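Local coordinates for AB hydrolase-1 domain-containing protein (Thermoplasma acidophilum DSM 1728, PDB 3BDI), which is of unknown function but probably acts as a serine hydrolase of the alpha/beta hydrolase superfamily, in the ABHD14 family, at residues K45-L48 with F49-S53. Sequence-based numbering, arbitrary orientation.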
ATOM      1  N   LYS A  45     -11.069  -7.783  -6.317  1.00  9.57           N
ATOM      2  CA  LYS A  45     -12.318  -7.996  -5.586  1.00  8.38           C
ATOM      3  C   LYS A  45     -13.013  -6.666  -5.297  1.00  9.68           C
ATOM      4  O   LYS A  45     -14.247  -6.616  -5.306  1.00 12.38           O
ATOM      5  CB  LYS A  45     -12.013  -8.738  -4.272  1.00 10.77           C
ATOM      6  CG  LYS A  45     -13.180  -9.015  -3.385  1.00 11.15           C
ATOM      7  CD  LYS A  45     -14.177 -10.001  -3.990  1.00  8.85           C
ATOM      8  CE  LYS A  45     -15.444 -10.073  -3.169  1.00  9.48           C
ATOM      9  NZ  LYS A  45     -15.130 -10.680  -1.808  1.00  8.46           N
ATOM     10  N   ALA A  46     -12.236  -5.615  -5.007  1.00  8.16           N
ATOM     11  CA  ALA A  46     -12.766  -4.292  -4.786  1.00  8.48           C
ATOM     12  C   ALA A  46     -12.648  -3.370  -5.972  1.00  9.83           C
ATOM     13  O   ALA A  46     -12.921  -2.157  -5.867  1.00 12.16           O
ATOM     14  CB  ALA A  46     -12.069  -3.684  -3.543  1.00 10.21           C
ATOM     15  N   ASP A  47     -12.275  -3.922  -7.129  1.00 10.45           N
ATOM     16  CA  ASP A  47     -12.211  -3.157  -8.374  1.00  9.41           C
ATOM     17  C   ASP A  47     -11.388  -1.880  -8.169  1.00 10.53           C
ATOM     18  O   ASP A  47     -11.770  -0.800  -8.621  1.00 11.46           O
ATOM     19  CB  ASP A  47     -13.658  -2.865  -8.848  1.00 10.87           C
ATOM     20  CG  ASP A  47     -13.768  -2.392 -10.313  1.00 17.41           C
ATOM     21  OD1 ASP A  47     -12.873  -2.633 -11.097  1.00 16.13           O
ATOM     22  OD2 ASP A  47     -14.800  -1.756 -10.630  1.00 19.82           O
ATOM     23  N   LEU A  48     -10.225  -1.978  -7.504  1.00  8.96           N
ATOM     24  CA  LEU A  48      -9.473  -0.777  -7.106  1.00  9.67           C
ATOM     25  C   LEU A  48      -8.873  -0.003  -8.240  1.00 11.46           C
ATOM     26  O   LEU A  48      -8.748   1.207  -8.152  1.00 12.04           O
ATOM     27  CB  LEU A  48      -8.436  -1.113  -6.052  1.00 11.15           C
ATOM     28  CG  LEU A  48      -8.919  -1.687  -4.723  1.00 10.12           C
ATOM     29  CD1 LEU A  48      -7.754  -1.841  -3.734  1.00 11.27           C
ATOM     30  CD2 LEU A  48      -9.985  -0.782  -4.123  1.00 10.58           C
ATOM     31  N   PHE A  49      -8.542  -0.673  -9.346  1.00  9.41           N
ATOM     32  CA  PHE A  49      -7.936   0.053 -10.452  1.00 10.14           C
ATOM     33  C   PHE A  49      -8.952   1.030 -11.033  1.00 11.21           C
ATOM     34  O   PHE A  49      -8.665   2.223 -11.139  1.00 11.95           O
ATOM     35  CB  PHE A  49      -7.317  -0.857 -11.537  1.00  8.83           C
ATOM     36  CG  PHE A  49      -6.261  -1.776 -10.995  1.00  9.26           C
ATOM     37  CD1 PHE A  49      -6.624  -3.020 -10.460  1.00 13.17           C
ATOM     38  CD2 PHE A  49      -4.941  -1.406 -11.004  1.00 11.53           C
ATOM     39  CE1 PHE A  49      -5.695  -3.895  -9.941  1.00 14.58           C
ATOM     40  CE2 PHE A  49      -3.978  -2.286 -10.431  1.00 13.61           C
ATOM     41  CZ  PHE A  49      -4.393  -3.516  -9.883  1.00 11.59           C
ATOM     42  N   ASN A  50     -10.130   0.527 -11.360  1.00 10.68           N
ATOM     43  CA  ASN A  50     -11.179   1.394 -11.903  1.00 10.13           C
ATOM     44  C   ASN A  50     -11.592   2.432 -10.872  1.00 10.80           C
ATOM     45  O   ASN A  50     -11.768   3.603 -11.226  1.00 13.02           O
ATOM     46  CB  ASN A  50     -12.377   0.625 -12.430  1.00 10.38           C
ATOM     47  CG  ASN A  50     -12.090  -0.085 -13.697  1.00 14.20           C
ATOM     48  OD1 ASN A  50     -11.665   0.542 -14.682  1.00 14.28           O
ATOM     49  ND2 ASN A  50     -12.323  -1.405 -13.715  1.00 15.52           N
ATOM     50  N   ASN A  51     -11.789   2.056  -9.628  1.00 11.65           N
ATOM     51  CA  ASN A  51     -12.250   3.033  -8.633  1.00 12.66           C
ATOM     52  C   ASN A  51     -11.270   4.171  -8.339  1.00 14.22           C
ATOM     53  O   ASN A  51     -11.683   5.329  -8.099  1.00 15.44           O
ATOM     54  CB  ASN A  51     -12.667   2.336  -7.335  1.00 14.65           C
ATOM     55  CG  ASN A  51     -14.039   1.711  -7.443  1.00 13.83           C
ATOM     56  OD1 ASN A  51     -15.021   2.425  -7.668  1.00 17.16           O
ATOM     57  ND2 ASN A  51     -14.140   0.440  -7.141  1.00 15.43           N
ATOM     58  N   TYR A  52      -9.973   3.885  -8.322  1.00 13.00           N
ATOM     59  CA  TYR A  52      -8.986   4.952  -8.114  1.00 13.25           C
ATOM     60  C   TYR A  52      -8.671   5.715  -9.358  1.00 14.46           C
ATOM     61  O   TYR A  52      -8.396   6.923  -9.284  1.00 14.42           O
ATOM     62  CB  TYR A  52      -7.729   4.435  -7.448  1.00 11.45           C
ATOM     63  CG  TYR A  52      -7.923   3.803  -6.089  1.00 11.53           C
ATOM     64  CD1 TYR A  52      -9.028   4.109  -5.266  1.00 10.70           C
ATOM     65  CD2 TYR A  52      -7.009   2.863  -5.577  1.00 11.01           C
ATOM     66  CE1 TYR A  52      -9.200   3.505  -4.056  1.00 10.77           C
ATOM     67  CE2 TYR A  52      -7.172   2.284  -4.337  1.00 12.31           C
ATOM     68  CZ  TYR A  52      -8.288   2.586  -3.567  1.00  9.95           C
ATOM     69  OH  TYR A  52      -8.398   1.949  -2.369  1.00 11.58           O
ATOM     70  N   SER A  53      -8.755   5.073 -10.517  1.00 11.99           N
ATOM     71  CA  SER A  53      -8.571   5.758 -11.786  1.00 12.42           C
ATOM     72  C   SER A  53      -9.651   6.814 -12.038  1.00 14.07           C
ATOM     73  O   SER A  53      -9.404   7.844 -12.654  1.00 16.52           O
ATOM     74  CB  SER A  53      -8.545   4.740 -12.924  1.00 13.88           C
ATOM     75  OG  SER A  53      -8.231   5.369 -14.123  1.00 17.36           O
TER
HETATM   76  O   HOH W   1     -10.266  -2.493 -11.084  1.00 16.25           O
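Asp47 reaches Asn50 through its OD1, whose syn lone pair receives ND2 of Asn50 at 2.9 Å in a nearly straight hydrogen bond (165°). OD1 lies almost in the plane of the Asn50 amide, although the carboxylate itself is turned 69° from it. Together they span the start of the short helix 48-53, which follows strand 28-33 in this alpha/beta hydrolase fold. Asp47 holds the N-cap position without a capping bond from its carboxylate to the backbone; instead a water donates a hydrogen bond to OD1 and accepts one from Asn50 N, 3.0 Å from the water oxygen. An acidic residue suits this end of a helix, where its charge would probably meet the dipole favourably. The first helical turns close through Asn51 N to Asp47 O and Tyr52 N to Leu48 O (2.9 Å). Asn51, its CG beside its own backbone N (chi1 -79°), swings ND2 back for weak bonds to Asp47 O and Ala46 O, a donor suited to carbonyls at a helix start. Apolar Leu48 and Phe49 suit buried sites, Leu48 touching Trp43 and Phe49 packing on strands 14-21 and 57-62. Tyr52, beside Leu48, packs its ring on helix 193-205, where its OH hydrogen-bonds Thr200 OG1. Leu48 CD2 rests 3.8 Å from Tyr52 CZ.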